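Local coordinates for protein putative dienelactone hydrolase (Klebsiella pneumoniae subsp. pneumoniae MGH 78578, PDB 3F67) that probably hydrolyses ester or lactone bonds, as a putative dienelactone hydrolase of the alpha/beta-hydrolase superfamily, at residues P19-N27 / R49-G59; V172-I183 / E203-F214. All coordinates share one frame; numbering follows the deposited sequence.

Contact 1: P19-N27 / R49-G59; sequences PAYHARPKN and RDLCRRLAQEG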
loop_
_atom_site.group_PDB
_atom_site.type_symbol
_atom_site.label_atom_id
_atom_site.label_comp_id
_atom_site.label_asym_id
_atom_site.label_seq_id
_atom_site.Cartn_x
_atom_site.Cartn_y
_atom_site.Cartn_z
ATOM N N PRO A 19 16.206 3.611 0.715
ATOM C CA PRO A 19 15.775 4.477 1.818
ATOM C C PRO A 19 14.385 4.096 2.267
ATOM O O PRO A 19 13.564 3.658 1.450
ATOM C CB PRO A 19 15.695 5.885 1.173
ATOM C CG PRO A 19 16.563 5.771 -0.028
ATOM C CD PRO A 19 16.420 4.366 -0.520
ATOM N N ALA A 20 14.131 4.291 3.554
ATOM C CA ALA A 20 12.775 4.059 4.096
ATOM C C ALA A 20 12.560 4.889 5.323
ATOM O O ALA A 20 13.505 5.174 6.062
ATOM C CB ALA A 20 12.555 2.592 4.422
ATOM N N TYR A 21 11.304 5.226 5.564
ATOM C CA TYR A 21 10.941 5.936 6.793
ATOM C C TYR A 21 10.249 4.912 7.682
ATOM O O TYR A 21 9.536 4.042 7.173
ATOM C CB TYR A 21 9.940 7.038 6.429
ATOM C CG TYR A 21 9.507 7.902 7.619
ATOM C CD1 TYR A 21 10.362 8.879 8.140
ATOM C CD2 TYR A 21 8.245 7.751 8.172
ATOM C CE1 TYR A 21 9.954 9.672 9.244
ATOM C CE2 TYR A 21 7.820 8.538 9.227
ATOM C CZ TYR A 21 8.685 9.492 9.759
ATOM O OH TYR A 21 8.272 10.270 10.816
ATOM N N HIS A 22 10.450 5.000 8.985
ATOM C CA HIS A 22 9.749 4.084 9.898
ATOM C C HIS A 22 9.297 4.787 11.157
ATOM O O HIS A 22 9.940 5.747 11.604
ATOM C CB HIS A 22 10.604 2.822 10.236
ATOM C CG HIS A 22 11.896 3.137 10.932
ATOM N ND1 HIS A 22 12.060 3.048 12.299
ATOM C CD2 HIS A 22 13.086 3.562 10.440
ATOM C CE1 HIS A 22 13.286 3.433 12.621
ATOM N NE2 HIS A 22 13.937 3.731 11.510
ATOM N N ALA A 23 8.191 4.322 11.718
ATOM C CA ALA A 23 7.652 4.896 12.962
ATOM C C ALA A 23 7.133 3.742 13.792
ATOM O O ALA A 23 6.615 2.756 13.238
ATOM C CB ALA A 23 6.456 5.890 12.645
ATOM N N ARG A 24 7.199 3.886 15.118
ATOM C CA ARG A 24 6.692 2.818 15.991
ATOM C C ARG A 24 6.360 3.397 17.358
ATOM O O ARG A 24 6.824 4.498 17.686
ATOM C CB ARG A 24 7.782 1.757 16.197
ATOM C CG ARG A 24 8.983 2.297 16.995
ATOM C CD ARG A 24 10.096 1.251 17.010
ATOM N NE ARG A 24 10.812 1.221 15.719
ATOM C CZ ARG A 24 11.658 0.240 15.372
ATOM N NH1 ARG A 24 11.887 -0.777 16.213
ATOM N NH2 ARG A 24 12.276 0.278 14.193
ATOM N N PRO A 25 5.566 2.661 18.149
ATOM C CA PRO A 25 5.359 3.105 19.545
ATOM C C PRO A 25 6.666 3.143 20.336
ATOM O O PRO A 25 7.530 2.266 20.176
ATOM C CB PRO A 25 4.432 2.041 20.149
ATOM C CG PRO A 25 4.299 0.956 19.147
ATOM C CD PRO A 25 4.843 1.414 17.823
ATOM N N LYS A 26 6.750 4.084 21.270
ATOM C CA LYS A 26 7.936 4.245 22.112
ATOM C C LYS A 26 8.356 3.065 23.019
ATOM O O LYS A 26 9.482 2.586 22.896
ATOM C CB LYS A 26 7.837 5.529 22.933
ATOM C CG LYS A 26 9.150 5.925 23.587
ATOM C CD LYS A 26 9.173 7.421 23.846
ATOM C CE LYS A 26 8.929 7.746 25.311
ATOM N NZ LYS A 26 10.198 7.831 26.072
ATOM N N ASN A 27 7.523 2.583 23.935
ATOM C CA ASN A 27 8.162 1.685 24.925
ATOM C C ASN A 27 7.809 0.226 24.750
ATOM O O ASN A 27 7.564 -0.496 25.705
ATOM C CB ASN A 27 7.995 2.214 26.344
ATOM C CG ASN A 27 8.715 3.533 26.550
ATOM O OD1 ASN A 27 9.936 3.631 26.363
ATOM N ND2 ASN A 27 7.962 4.563 26.934
ATOM N N ARG A 49 4.788 9.879 5.335
ATOM C CA ARG A 49 5.450 9.886 6.654
ATOM C C ARG A 49 4.451 10.138 7.789
ATOM O O ARG A 49 4.503 9.476 8.835
ATOM C CB ARG A 49 6.617 10.895 6.659
ATOM C CG ARG A 49 7.655 10.615 5.545
ATOM C CD ARG A 49 8.576 11.830 5.339
ATOM N NE ARG A 49 9.440 12.124 6.485
ATOM C CZ ARG A 49 10.766 11.941 6.502
ATOM N NH1 ARG A 49 11.471 12.268 7.578
ATOM N NH2 ARG A 49 11.399 11.447 5.448
ATOM N N ASP A 50 3.518 11.070 7.573
ATOM C CA ASP A 50 2.399 11.332 8.516
ATOM C C ASP A 50 1.566 10.048 8.733
ATOM O O ASP A 50 1.254 9.697 9.879
ATOM C CB ASP A 50 1.529 12.470 7.942
ATOM C CG ASP A 50 0.423 12.945 8.870
ATOM O OD1 ASP A 50 0.495 12.743 10.101
ATOM O OD2 ASP A 50 -0.513 13.594 8.328
ATOM N N LEU A 51 1.208 9.351 7.649
ATOM C CA LEU A 51 0.475 8.108 7.783
ATOM C C LEU A 51 1.239 7.058 8.605
ATOM O O LEU A 51 0.609 6.340 9.384
ATOM C CB LEU A 51 0.077 7.545 6.390
ATOM C CG LEU A 51 -0.866 8.498 5.593
ATOM C CD1 LEU A 51 -1.224 7.805 4.292
ATOM C CD2 LEU A 51 -2.141 8.904 6.355
ATOM N N CYS A 52 2.565 6.931 8.415
ATOM C CA CYS A 52 3.353 5.964 9.202
ATOM C C CYS A 52 3.261 6.345 10.683
ATOM O O CYS A 52 3.095 5.487 11.560
ATOM C CB CYS A 52 4.832 6.012 8.780
ATOM S SG CYS A 52 5.097 5.233 7.150
ATOM N N ARG A 53 3.363 7.648 10.963
ATOM C CA ARG A 53 3.268 8.090 12.360
ATOM C C ARG A 53 1.867 7.806 12.956
ATOM O O ARG A 53 1.770 7.386 14.124
ATOM C CB ARG A 53 3.593 9.579 12.477
ATOM C CG ARG A 53 5.060 9.845 12.199
ATOM C CD ARG A 53 5.417 11.286 12.503
ATOM N NE ARG A 53 4.735 12.305 11.686
ATOM C CZ ARG A 53 5.194 12.832 10.563
ATOM N NH1 ARG A 53 6.335 12.401 10.020
ATOM N NH2 ARG A 53 4.473 13.816 9.967
ATOM N N ARG A 54 0.808 8.003 12.150
ATOM C CA ARG A 54 -0.562 7.717 12.605
ATOM C C ARG A 54 -0.744 6.232 12.905
ATOM O O ARG A 54 -1.391 5.860 13.911
ATOM C CB ARG A 54 -1.589 8.239 11.585
ATOM C CG ARG A 54 -1.627 9.777 11.583
ATOM C CD ARG A 54 -2.585 10.305 10.548
ATOM N NE ARG A 54 -3.913 9.693 10.660
ATOM C CZ ARG A 54 -4.801 9.664 9.678
ATOM N NH1 ARG A 54 -4.537 10.284 8.535
ATOM N NH2 ARG A 54 -6.005 9.083 9.877
ATOM N N LEU A 55 -0.140 5.386 12.078
ATOM C CA LEU A 55 -0.181 3.923 12.343
ATOM C C LEU A 55 0.601 3.550 13.599
ATOM O O LEU A 55 0.174 2.666 14.376
ATOM C CB LEU A 55 0.370 3.147 11.129
ATOM C CG LEU A 55 -0.613 3.087 9.932
ATOM C CD1 LEU A 55 0.104 2.642 8.636
ATOM C CD2 LEU A 55 -1.787 2.141 10.247
ATOM N N ALA A 56 1.741 4.203 13.816
ATOM C CA ALA A 56 2.548 3.946 15.024
ATOM C C ALA A 56 1.773 4.334 16.302
ATOM O O ALA A 56 1.882 3.655 17.305
ATOM C CB ALA A 56 3.874 4.692 14.957
ATOM N N GLN A 57 0.939 5.367 16.226
ATOM C CA GLN A 57 0.104 5.772 17.367
ATOM C C GLN A 57 -0.918 4.694 17.698
ATOM O O GLN A 57 -1.449 4.669 18.796
ATOM C CB GLN A 57 -0.611 7.077 17.070
ATOM C CG GLN A 57 0.322 8.222 16.930
ATOM C CD GLN A 57 -0.406 9.513 16.568
ATOM O OE1 GLN A 57 -1.198 9.549 15.635
ATOM N NE2 GLN A 57 -0.117 10.571 17.294
ATOM N N GLU A 58 -1.201 3.817 16.738
ATOM C CA GLU A 58 -2.125 2.683 16.976
ATOM C C GLU A 58 -1.451 1.419 17.441
ATOM O O GLU A 58 -2.142 0.405 17.704
ATOM C CB GLU A 58 -2.939 2.366 15.705
ATOM C CG GLU A 58 -3.724 3.569 15.156
ATOM C CD GLU A 58 -4.908 3.982 16.029
ATOM O OE1 GLU A 58 -5.270 3.247 16.973
ATOM O OE2 GLU A 58 -5.481 5.056 15.764
ATOM N N GLY A 59 -0.110 1.437 17.482
ATOM C CA GLY A 59 0.662 0.303 17.994
ATOM C C GLY A 59 1.459 -0.494 16.973
ATOM O O GLY A 59 2.054 -1.517 17.346
#

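Contact 2: V172-I183 / E203-F214; sequences VLGLYGAKDASI and EIVVYPEADHAF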
loop_
_atom_site.group_PDB
_atom_site.type_symbol
_atom_site.label_atom_id
_atom_site.label_comp_id
_atom_site.label_asym_id
_atom_site.label_seq_id
_atom_site.Cartn_x
_atom_site.Cartn_y
_atom_site.Cartn_z
ATOM N N VAL A 172 -8.084 -9.255 1.898
ATOM C CA VAL A 172 -7.812 -7.904 1.399
ATOM C C VAL A 172 -9.070 -7.098 1.479
ATOM O O VAL A 172 -10.117 -7.528 0.999
ATOM C CB VAL A 172 -7.370 -7.899 -0.086
ATOM C CG1 VAL A 172 -7.012 -6.493 -0.470
ATOM C CG2 VAL A 172 -6.143 -8.822 -0.303
ATOM N N LEU A 173 -8.968 -5.930 2.098
ATOM C CA LEU A 173 -10.085 -4.949 2.126
ATOM C C LEU A 173 -9.726 -3.857 1.119
ATOM O O LEU A 173 -8.613 -3.285 1.195
ATOM C CB LEU A 173 -10.134 -4.286 3.514
ATOM C CG LEU A 173 -10.987 -3.037 3.634
ATOM C CD1 LEU A 173 -12.512 -3.302 3.297
ATOM C CD2 LEU A 173 -10.911 -2.550 5.108
ATOM N N GLY A 174 -10.633 -3.533 0.197
ATOM C CA GLY A 174 -10.376 -2.397 -0.708
ATOM C C GLY A 174 -11.243 -1.216 -0.299
ATOM O O GLY A 174 -12.408 -1.383 0.057
ATOM N N LEU A 175 -10.681 -0.015 -0.338
ATOM C CA LEU A 175 -11.450 1.205 0.008
ATOM C C LEU A 175 -11.447 2.086 -1.243
ATOM O O LEU A 175 -10.399 2.604 -1.640
ATOM C CB LEU A 175 -10.747 1.911 1.203
ATOM C CG LEU A 175 -10.708 1.031 2.475
ATOM C CD1 LEU A 175 -9.785 1.678 3.544
ATOM C CD2 LEU A 175 -12.167 0.805 3.072
ATOM N N TYR A 176 -12.623 2.234 -1.878
ATOM C CA TYR A 176 -12.710 2.805 -3.231
ATOM C C TYR A 176 -13.716 3.964 -3.237
ATOM O O TYR A 176 -14.648 3.988 -2.410
ATOM C CB TYR A 176 -13.092 1.689 -4.234
ATOM C CG TYR A 176 -11.847 0.885 -4.603
ATOM C CD1 TYR A 176 -11.208 0.063 -3.643
ATOM C CD2 TYR A 176 -11.295 0.963 -5.891
ATOM C CE1 TYR A 176 -10.056 -0.616 -3.936
ATOM C CE2 TYR A 176 -10.113 0.257 -6.221
ATOM C CZ TYR A 176 -9.513 -0.537 -5.239
ATOM O OH TYR A 176 -8.328 -1.197 -5.512
ATOM N N GLY A 177 -13.508 4.924 -4.141
ATOM C CA GLY A 177 -14.429 6.070 -4.258
ATOM C C GLY A 177 -15.358 5.952 -5.481
ATOM O O GLY A 177 -14.895 5.725 -6.605
ATOM N N ALA A 178 -16.649 6.108 -5.256
ATOM C CA ALA A 178 -17.639 6.052 -6.351
ATOM C C ALA A 178 -17.410 7.123 -7.412
ATOM O O ALA A 178 -17.710 6.890 -8.590
ATOM C CB ALA A 178 -19.065 6.144 -5.798
ATOM N N LYS A 179 -16.893 8.291 -7.018
ATOM C CA LYS A 179 -16.672 9.396 -7.962
ATOM C C LYS A 179 -15.326 9.330 -8.667
ATOM O O LYS A 179 -14.974 10.245 -9.405
ATOM C CB LYS A 179 -16.805 10.754 -7.265
ATOM C CG LYS A 179 -18.023 10.863 -6.386
ATOM C CD LYS A 179 -19.040 11.761 -6.944
ATOM C CE LYS A 179 -20.149 11.974 -5.937
ATOM N NZ LYS A 179 -20.826 13.263 -6.250
ATOM N N ASP A 180 -14.567 8.248 -8.436
ATOM C CA ASP A 180 -13.239 8.098 -9.017
ATOM C C ASP A 180 -13.341 7.674 -10.500
ATOM O O ASP A 180 -13.620 6.497 -10.821
ATOM C CB ASP A 180 -12.462 7.037 -8.193
ATOM C CG ASP A 180 -11.041 6.865 -8.644
ATOM O OD1 ASP A 180 -10.657 7.457 -9.684
ATOM O OD2 ASP A 180 -10.295 6.113 -7.969
ATOM N N ALA A 181 -13.151 8.655 -11.389
ATOM C CA ALA A 181 -13.225 8.435 -12.845
ATOM C C ALA A 181 -12.108 7.511 -13.320
ATOM O O ALA A 181 -12.276 6.810 -14.332
ATOM C CB ALA A 181 -13.126 9.758 -13.585
ATOM N N SER A 182 -10.982 7.507 -12.601
ATOM C CA SER A 182 -9.840 6.656 -12.972
ATOM C C SER A 182 -10.077 5.165 -12.649
ATOM O O SER A 182 -9.374 4.302 -13.191
ATOM C CB SER A 182 -8.530 7.144 -12.349
ATOM O OG SER A 182 -8.432 6.771 -10.998
ATOM N N ILE A 183 -11.049 4.880 -11.772
ATOM C CA ILE A 183 -11.416 3.496 -11.399
ATOM C C ILE A 183 -12.933 3.364 -11.464
ATOM O O ILE A 183 -13.631 3.425 -10.442
ATOM C CB ILE A 183 -10.830 3.095 -10.001
ATOM C CG1 ILE A 183 -9.311 3.308 -10.002
ATOM C CG2 ILE A 183 -11.222 1.639 -9.593
ATOM C CD1 ILE A 183 -8.642 3.121 -8.631
ATOM N N GLU A 203 -13.228 -7.877 0.363
ATOM C CA GLU A 203 -14.404 -7.080 0.059
ATOM C C GLU A 203 -13.880 -5.735 -0.343
ATOM O O GLU A 203 -12.781 -5.335 0.049
ATOM C CB GLU A 203 -15.307 -6.919 1.277
ATOM C CG GLU A 203 -14.593 -6.162 2.370
ATOM C CD GLU A 203 -15.273 -6.329 3.696
ATOM O OE1 GLU A 203 -15.533 -5.313 4.360
ATOM O OE2 GLU A 203 -15.553 -7.503 4.062
ATOM N N ILE A 204 -14.682 -5.064 -1.146
ATOM C CA ILE A 204 -14.423 -3.702 -1.624
ATOM C C ILE A 204 -15.561 -2.808 -1.122
ATOM O O ILE A 204 -16.750 -3.054 -1.404
ATOM C CB ILE A 204 -14.356 -3.655 -3.190
ATOM C CG1 ILE A 204 -13.141 -4.475 -3.650
ATOM C CG2 ILE A 204 -14.247 -2.233 -3.679
ATOM C CD1 ILE A 204 -13.075 -4.735 -5.193
ATOM N N VAL A 205 -15.197 -1.797 -0.355
ATOM C CA VAL A 205 -16.163 -0.818 0.136
ATOM C C VAL A 205 -16.070 0.385 -0.780
ATOM O O VAL A 205 -14.968 0.902 -1.009
ATOM C CB VAL A 205 -15.814 -0.440 1.581
ATOM C CG1 VAL A 205 -16.690 0.787 2.076
ATOM C CG2 VAL A 205 -15.966 -1.699 2.502
ATOM N N VAL A 206 -17.227 0.815 -1.331
ATOM C CA VAL A 206 -17.263 1.953 -2.235
ATOM C C VAL A 206 -17.953 3.145 -1.562
ATOM O O VAL A 206 -19.106 3.029 -1.107
ATOM C CB VAL A 206 -18.024 1.609 -3.517
ATOM C CG1 VAL A 206 -18.007 2.819 -4.447
ATOM C CG2 VAL A 206 -17.353 0.411 -4.201
ATOM N N TYR A 207 -17.233 4.253 -1.451
ATOM C CA TYR A 207 -17.737 5.473 -0.802
ATOM C C TYR A 207 -18.456 6.354 -1.824
ATOM O O TYR A 207 -17.818 6.886 -2.733
ATOM C CB TYR A 207 -16.580 6.251 -0.156
ATOM C CG TYR A 207 -16.057 5.519 1.057
ATOM C CD1 TYR A 207 -16.643 5.722 2.318
ATOM C CD2 TYR A 207 -15.016 4.588 0.936
ATOM C CE1 TYR A 207 -16.203 4.994 3.454
ATOM C CE2 TYR A 207 -14.575 3.866 2.055
ATOM C CZ TYR A 207 -15.155 4.099 3.294
ATOM O OH TYR A 207 -14.733 3.414 4.402
ATOM N N PRO A 208 -19.781 6.531 -1.663
ATOM C CA PRO A 208 -20.569 7.283 -2.663
ATOM C C PRO A 208 -20.057 8.697 -2.959
ATOM O O PRO A 208 -20.199 9.176 -4.081
ATOM C CB PRO A 208 -21.989 7.362 -2.054
ATOM C CG PRO A 208 -22.069 6.342 -1.013
ATOM C CD PRO A 208 -20.609 5.990 -0.571
ATOM N N GLU A 209 -19.499 9.378 -1.965
ATOM C CA GLU A 209 -19.187 10.788 -2.160
ATOM C C GLU A 209 -17.721 11.042 -2.506
ATOM O O GLU A 209 -17.331 12.184 -2.722
ATOM C CB GLU A 209 -19.543 11.564 -0.883
ATOM C CG GLU A 209 -21.023 11.467 -0.523
ATOM C CD GLU A 209 -21.909 11.877 -1.687
ATOM O OE1 GLU A 209 -21.562 12.854 -2.401
ATOM O OE2 GLU A 209 -22.937 11.195 -1.921
ATOM N N ALA A 210 -16.917 9.990 -2.548
ATOM C CA ALA A 210 -15.464 10.161 -2.609
ATOM C C ALA A 210 -14.902 10.014 -4.009
ATOM O O ALA A 210 -15.337 9.164 -4.768
ATOM C CB ALA A 210 -14.788 9.112 -1.702
ATOM N N ASP A 211 -13.868 10.788 -4.300
ATOM C CA ASP A 211 -13.121 10.670 -5.553
ATOM C C ASP A 211 -11.899 9.801 -5.292
ATOM O O ASP A 211 -11.749 9.212 -4.182
ATOM C CB ASP A 211 -12.667 12.083 -5.953
ATOM C CG ASP A 211 -12.351 12.232 -7.433
ATOM O OD1 ASP A 211 -12.046 11.246 -8.146
ATOM O OD2 ASP A 211 -12.410 13.407 -7.875
ATOM N N HIS A 212 -11.015 9.706 -6.290
ATOM C CA HIS A 212 -9.684 9.123 -6.097
ATOM C C HIS A 212 -8.941 9.903 -5.017
ATOM O O HIS A 212 -9.190 11.097 -4.832
ATOM C CB HIS A 212 -8.874 9.203 -7.420
ATOM C CG HIS A 212 -7.665 8.308 -7.436
ATOM N ND1 HIS A 212 -7.744 6.937 -7.631
ATOM C CD2 HIS A 212 -6.351 8.584 -7.251
ATOM C CE1 HIS A 212 -6.528 6.419 -7.598
ATOM N NE2 HIS A 212 -5.666 7.394 -7.356
ATOM N N ALA A 213 -8.061 9.223 -4.269
ATOM C CA ALA A 213 -7.164 9.903 -3.316
ATOM C C ALA A 213 -7.943 10.655 -2.223
ATOM O O ALA A 213 -7.553 11.740 -1.755
ATOM C CB ALA A 213 -6.168 10.848 -4.043
ATOM N N PHE A 214 -9.021 10.038 -1.777
ATOM C CA PHE A 214 -9.870 10.723 -0.792
ATOM C C PHE A 214 -9.289 10.767 0.622
ATOM O O PHE A 214 -9.799 11.474 1.482
ATOM C CB PHE A 214 -11.312 10.162 -0.807
ATOM C CG PHE A 214 -11.437 8.731 -0.326
ATOM C CD1 PHE A 214 -11.426 8.432 1.063
ATOM C CD2 PHE A 214 -11.634 7.689 -1.240
ATOM C CE1 PHE A 214 -11.587 7.104 1.490
ATOM C CE2 PHE A 214 -11.792 6.341 -0.806
ATOM C CZ PHE A 214 -11.767 6.066 0.555
HETATM O O HOH W 1 -12.063 11.375 -10.745
#

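Contact 1: P19-N27 / R49-G59
Tyr21 and Ala23 of strand 19-25 face helix 49-57, which packs on one face of the central sheet of an alpha/beta-hydrolase fold. The short axes run nearly parallel, 19° apart, and approach to 6.5 Å.

The aromatic contacts gather round the Tyr21 ring. CG of Tyr21 stands anti to the backbone N (chi1 -178°), which sends the ring across the first turn of 49-57. Arg49 covers one face. Its CB makes a CH-pi contact, 3.9 Å from the centroid of the Tyr21 ring. In the conformer described here, the Arg49 chain then bends at chi3 and brings its guanidinium beside the CD1-CE1 rim of the ring, with its own flat face turned to CD1. CD1 of Tyr21 lies over the centre of that guanidinium, 3.5 Å from Arg49 CZ, with the two planes 36° apart. The far end of Arg49 forms a salt bridge to Glu8 of strand 4-13. At the ring edge, CB of Cys52 lies in plane.

One side-chain hydrogen bond crosses the contact. Arg53 NH1 donates to Tyr21 OH at 3.0 Å. The hydroxyl oxygen lies in the guanidinium plane, and that plane is almost perpendicular to the ring. Arg53 NH2 forms a salt bridge with Glu46, so one guanidinium bonds to both the tyrosine and a carboxylate of its own helix.

The apolar contacts lie further along. Ala23 CB sits 3.7 Å from Ala56 CB and also touches Cys52 CB. These small side chains let the backbones close in: CA of Arg24 and CA of Ala56 are 4.4 Å apart. Arg24 itself turns its side chain off to the carbonyl of His110.

Gly59, with positive phi, closes a Schellman motif after the helix. Its carbonyl O lies 3.8 Å from Pro25 CG.

Contact 2: V172-I183 / E203-F214
Gly174 and Tyr176 are bound to the neighbouring strand 203-207 through both their N-H and C=O groups. Gly174 N donates to Glu203 O, and Gly174 O accepts from Val205 N, each at 2.8 Å. Tyr176 pairs in the same way with Val205 O and Tyr207 N. This is the tight part. On one face, Leu175 CD2 packs against Val205 and Tyr207, lying alongside the tyrosine. On the other, Ile204 CG2 touches Tyr176 CD1 at 3.8 Å. Gly177 has Ala210 O close to its CA, 3.3 Å away.

The two parallel strands, connected by helix 185-197, form a beta-alpha-beta unit at the edge of the alpha/beta-hydrolase sheet. The loops after them bring Asp180 and His212 together, consistent with the acid and base of a Cys-His-Asp triad with Cys123, which His212 touches. His212 ND1 donates to Asp180 OD2 at 2.7 Å. The oxygen lies in the imidazole plane, whereas the nitrogen approaches from above the carboxylate plane, 35° out of it. The other oxygen, OD1, accepts from Ser182 OG at 2.7 Å and weakly from the backbone N of Ser182 and Ile183. These bonds hold the carboxylate in place.

The solvent side is looser. A water bridges Ala181 N and Asp211 OD1. Lys179 bends at chi2 (-109°) and runs beside Glu209, with NZ a long 3.9 Å from Glu209 OE1. Its backbone is better fixed, with Lys179 N bonded to Ala210 O at 2.9 Å.

In the fold
Both contacts belong to one mixed sheet of eight strands, with centres 25 Å apart and nearest atoms about 9 Å apart. They do not touch. Contact 1 lies towards one end of the sheet, where strand 16-25 is second in order and helix 46-57 packs against it. Contact 2 is at the opposite end and joins the last two strands, 172-177 and 202-207. Along the chain, contact 1 closes before contact 2 opens. Strands 61-65, 32-38, 116-122 and 141-145 lie between them in the sheet. Helix 224-238 touches residues of both. Contact 2 carries the probable acid and histidine of the active site; contact 1 joins strand 16-25 to helix 46-57.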